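Local coordinates for C-type lectin domain family 4, member b1 (Mus musculus, PDB 6LKR), which is a calcium-containing C-type lectin receptor of immune cells that binds carbohydrate and probably helps to regulate immune reactivity, at residues S31-N34 and C35-G39; P83-E86 and S87-F90. All coordinates share one frame; numbering follows the deposited sequence. Where two conformers were deposited one is given.

Contact 1. Residues S31-N34 and C35-G39; sequences SEEN and CSRMG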
loop_
_atom_site.group_PDB
_atom_site.type_symbol
_atom_site.label_atom_id
_atom_site.label_comp_id
_atom_site.label_asym_id
_atom_site.label_seq_id
_atom_site.Cartn_x
_atom_site.Cartn_y
_atom_site.Cartn_z
ATOM N N SER A 31 -18.418 -7.207 -7.055
ATOM C CA SER A 31 -17.819 -5.847 -7.156
ATOM C C SER A 31 -16.297 -5.952 -7.325
ATOM O O SER A 31 -15.747 -5.289 -8.231
ATOM C CB SER A 31 -18.179 -5.002 -5.964
ATOM O OG SER A 31 -19.581 -4.797 -5.886
ATOM N N GLU A 32 -15.622 -6.752 -6.493
ATOM C CA GLU A 32 -14.157 -6.969 -6.628
ATOM C C GLU A 32 -13.877 -7.624 -7.989
ATOM O O GLU A 32 -12.890 -7.232 -8.635
ATOM C CB GLU A 32 -13.595 -7.782 -5.460
ATOM C CG GLU A 32 -12.113 -8.128 -5.603
ATOM C CD GLU A 32 -11.110 -6.984 -5.733
ATOM O OE1 GLU A 32 -11.476 -5.827 -5.492
ATOM O OE2 GLU A 32 -9.941 -7.263 -6.058
ATOM N N GLU A 33 -14.689 -8.601 -8.395
ATOM C CA GLU A 33 -14.520 -9.305 -9.697
ATOM C C GLU A 33 -14.582 -8.275 -10.835
ATOM O O GLU A 33 -13.710 -8.325 -11.717
ATOM C CB GLU A 33 -15.583 -10.390 -9.867
ATOM C CG GLU A 33 -15.466 -11.155 -11.174
ATOM C CD GLU A 33 -16.531 -12.224 -11.347
ATOM O OE1 GLU A 33 -17.739 -11.874 -11.353
ATOM O OE2 GLU A 33 -16.153 -13.403 -11.461
ATOM N N ASN A 34 -15.555 -7.363 -10.804
ATOM C CA ASN A 34 -15.702 -6.303 -11.839
ATOM C C ASN A 34 -14.439 -5.436 -11.867
ATOM O O ASN A 34 -13.911 -5.206 -12.975
ATOM C CB ASN A 34 -16.954 -5.452 -11.635
ATOM C CG ASN A 34 -17.104 -4.371 -12.688
ATOM O OD1 ASN A 34 -17.103 -4.662 -13.888
ATOM N ND2 ASN A 34 -17.200 -3.122 -12.253
ATOM N N CYS A 35 -13.950 -4.979 -10.711
ATOM C CA CYS A 35 -12.692 -4.195 -10.643
ATOM C C CYS A 35 -11.563 -5.024 -11.274
ATOM O O CYS A 35 -10.858 -4.476 -12.120
ATOM C CB CYS A 35 -12.337 -3.755 -9.223
ATOM S SG CYS A 35 -13.498 -2.590 -8.456
ATOM N N SER A 36 -11.428 -6.320 -10.950
ATOM C CA SER A 36 -10.317 -7.175 -11.458
ATOM C C SER A 36 -10.390 -7.289 -12.984
ATOM O O SER A 36 -9.330 -7.345 -13.616
ATOM C CB SER A 36 -10.311 -8.538 -10.817
ATOM O OG SER A 36 -10.534 -8.433 -9.422
ATOM N N ARG A 37 -11.605 -7.318 -13.547
ATOM C CA ARG A 37 -11.830 -7.426 -15.018
ATOM C C ARG A 37 -11.304 -6.168 -15.727
ATOM O O ARG A 37 -11.041 -6.255 -16.943
ATOM C CB ARG A 37 -13.311 -7.620 -15.361
ATOM C CG ARG A 37 -13.980 -8.822 -14.710
ATOM C CD ARG A 37 -13.296 -10.161 -14.927
ATOM N NE ARG A 37 -11.842 -10.093 -14.944
ATOM C CZ ARG A 37 -11.038 -11.088 -14.584
ATOM N NH1 ARG A 37 -9.727 -10.931 -14.648
ATOM N NH2 ARG A 37 -11.545 -12.229 -14.154
ATOM N N MET A 38 -11.156 -5.049 -15.000
ATOM C CA MET A 38 -10.594 -3.775 -15.538
ATOM C C MET A 38 -9.096 -3.657 -15.239
ATOM O O MET A 38 -8.506 -2.625 -15.614
ATOM C CB MET A 38 -11.330 -2.580 -14.938
ATOM C CG MET A 38 -12.741 -2.506 -15.431
ATOM S SD MET A 38 -13.595 -1.016 -14.915
ATOM C CE MET A 38 -13.726 -1.324 -13.158
ATOM N N GLY A 39 -8.495 -4.683 -14.628
ATOM C CA GLY A 39 -7.094 -4.668 -14.165
ATOM C C GLY A 39 -6.956 -3.816 -12.914
ATOM O O GLY A 39 -5.875 -3.247 -12.700
#

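Contact 2. Residues P83-E86 and S87-F90; sequences PYEE and SVTF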
loop_
_atom_site.group_PDB
_atom_site.type_symbol
_atom_site.label_atom_id
_atom_site.label_comp_id
_atom_site.label_asym_id
_atom_site.label_seq_id
_atom_site.Cartn_x
_atom_site.Cartn_y
_atom_site.Cartn_z
ATOM N N PRO A 83 -0.441 -3.414 4.045
ATOM C CA PRO A 83 -0.740 -3.378 5.476
ATOM C C PRO A 83 -1.957 -2.523 5.857
ATOM O O PRO A 83 -2.109 -1.407 5.382
ATOM C CB PRO A 83 0.520 -2.773 6.107
ATOM C CG PRO A 83 1.614 -3.090 5.117
ATOM C CD PRO A 83 0.947 -3.019 3.756
ATOM N N TYR A 84 -2.798 -3.078 6.723
ATOM C CA TYR A 84 -3.912 -2.367 7.385
ATOM C C TYR A 84 -3.382 -1.689 8.654
ATOM O O TYR A 84 -2.755 -2.367 9.488
ATOM C CB TYR A 84 -5.047 -3.342 7.695
ATOM C CG TYR A 84 -6.170 -2.731 8.487
ATOM C CD1 TYR A 84 -7.156 -1.973 7.876
ATOM C CD2 TYR A 84 -6.233 -2.895 9.860
ATOM C CE1 TYR A 84 -8.189 -1.412 8.609
ATOM C CE2 TYR A 84 -7.250 -2.332 10.607
ATOM C CZ TYR A 84 -8.241 -1.600 9.979
ATOM O OH TYR A 84 -9.244 -1.059 10.731
ATOM N N GLU A 85 -3.665 -0.398 8.794
ATOM C CA GLU A 85 -3.175 0.476 9.894
ATOM C C GLU A 85 -4.377 1.035 10.644
ATOM O O GLU A 85 -4.972 2.015 10.151
ATOM C CB GLU A 85 -2.364 1.640 9.334
ATOM C CG GLU A 85 -1.091 1.220 8.644
ATOM C CD GLU A 85 -0.290 2.423 8.187
ATOM O OE1 GLU A 85 0.340 3.068 9.052
ATOM O OE2 GLU A 85 -0.342 2.741 6.982
ATOM N N GLU A 86 -4.691 0.454 11.802
ATOM C CA GLU A 86 -5.889 0.837 12.595
ATOM C C GLU A 86 -5.878 2.350 12.860
ATOM O O GLU A 86 -6.974 2.925 12.860
ATOM C CB GLU A 86 -5.967 0.029 13.893
ATOM C CG GLU A 86 -7.288 0.195 14.624
ATOM C CD GLU A 86 -8.538 -0.034 13.790
ATOM O OE1 GLU A 86 -9.361 0.901 13.696
ATOM O OE2 GLU A 86 -8.701 -1.151 13.259
ATOM N N SER A 87 -4.699 2.955 13.040
ATOM C CA SER A 87 -4.531 4.389 13.409
ATOM C C SER A 87 -4.850 5.322 12.233
ATOM O O SER A 87 -5.054 6.514 12.497
ATOM C CB SER A 87 -3.154 4.669 13.975
ATOM O OG SER A 87 -2.133 4.403 13.024
ATOM N N VAL A 88 -4.923 4.810 10.997
ATOM C CA VAL A 88 -5.245 5.629 9.791
ATOM C C VAL A 88 -6.506 5.063 9.124
ATOM O O VAL A 88 -6.437 4.728 7.935
ATOM C CB VAL A 88 -4.054 5.683 8.812
ATOM C CG1 VAL A 88 -4.230 6.793 7.792
ATOM C CG2 VAL A 88 -2.724 5.842 9.532
ATOM N N THR A 89 -7.619 4.972 9.862
ATOM C CA THR A 89 -8.914 4.420 9.383
ATOM C C THR A 89 -10.004 5.481 9.507
ATOM O O THR A 89 -9.758 6.507 10.175
ATOM C CB THR A 89 -9.285 3.142 10.141
ATOM O OG1 THR A 89 -9.302 3.429 11.541
ATOM C CG2 THR A 89 -8.327 2.010 9.852
ATOM N N PHE A 90 -11.165 5.242 8.891
ATOM C CA PHE A 90 -12.253 6.240 8.749
ATOM C C PHE A 90 -13.594 5.594 9.106
ATOM O O PHE A 90 -14.622 5.944 8.507
ATOM C CB PHE A 90 -12.161 6.866 7.354
ATOM C CG PHE A 90 -10.790 7.445 7.136
ATOM C CD1 PHE A 90 -10.445 8.668 7.695
ATOM C CD2 PHE A 90 -9.809 6.715 6.486
ATOM C CE1 PHE A 90 -9.157 9.168 7.563
ATOM C CE2 PHE A 90 -8.524 7.218 6.353
ATOM C CZ PHE A 90 -8.199 8.440 6.898
#

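Contact 1. Residues S31-N34 and C35-G39
In the conformer described, two donors of Ser-36 grip one carbonyl oxygen, Glu-32 O. The hydroxyl Ser-36 OG lies 2.8 Å from Glu-32 O, above the carbonyl plane, while the amide Ser-36 N reaches Glu-32 O at 2.9 Å. Chi1 of Ser-36 (-44° in this conformer) sets OG beside its own backbone N and turns the hydroxyl back toward the preceding turn. The carboxylate of Glu-32 is held elsewhere: OE2 by His-41 ND1 and OE1 by Leu-42 N, which ties the helix to strand 41-42. The next amide, Arg-37 N, bonds to Glu-33 O at 3.0 Å. These residues form the last turns of helix 28-37 of the C-type lectin fold, which ends in a Schellman motif at Gly-39, whose phi is positive. As the helix closes, the bond from Met-38 N to Asn-34 O is weak. On the inner flank Cys-35 SG approaches Ser-31 O at 3.5 Å and is joined by a disulfide to Cys-129 of strand 126-132. Along the outer flank Arg-37 CG lies beside Glu-33 O. Met-38 folds its methyl CE back to 4.0 Å from Asn-34 ND2, crossing the amide side chain obliquely.

Contact 2. Residues P83-E86 and S87-F90
Thr-89 folds back onto Tyr-84 and Glu-86 in a tight turn of the loop between strands 76-78 and 103-109 of the C-type lectin domain. Val-88 N closes the turn on Glu-85 O at 2.9 Å, in the i to i+3 pattern of a type I beta-turn. The packed side belongs to the methyl of Thr-89. Its CG2 sits 3.3 Å from Tyr-84 OH and 3.4 Å from Glu-85 O, and the side chains of Thr-89 and Tyr-84 cross at about a right angle. The tyrosine hydroxyl has two partners: in the Glu-86 conformer described it donates to Glu-86 OE2 at 2.6 Å, an oxygen at the ring edge and in its plane, and it also bonds to Trp-91 NE1. A bend at chi2 (51°) curls the Glu-86 chain round to that hydroxyl, which meets OE2 from above, 46° out of the carboxylate plane; OE1 stays 3.3 Å from Thr-89 OG1. The looser flank holds Glu-85 and Val-88, side by side with Glu-85 OE1 no nearer than 4.2 Å to Val-88 CG2. The second subunit covers this flank, its Asn-122 bonding Glu-85 OE1 and its Asn-29 bonding OE2. The turn residues Glu-86 and Ser-87 are exposed instead. Chi1 of Thr-89 (56°) places OG1 between its backbone N and carbonyl carbon, where the hydroxyl donates to Glu-86 O at 2.7 Å.

Contacts 1 and 2 lie on opposite sides of the chain's centre, with their own centres 24 Å apart and nearest atoms about 14 Å apart, so neither touches the other. Contact 1 belongs to helix 28-37 and lies away from the calcium site, although the side chain of Glu-32 is about 4 Å from a bound buffer molecule, probably from the crystallisation liquor. Contact 2 lies at a moderate distance from the metal: the side chain of Tyr-84 is about 13 Å from the calcium ion, and that of Glu-86 about 9 Å from that of the calcium ligand Glu-95. In the assembly, four residues of 83-90, among them Pro-83 and Glu-85, come within reach of the second subunit, whereas residues 31-39 touch no other chain.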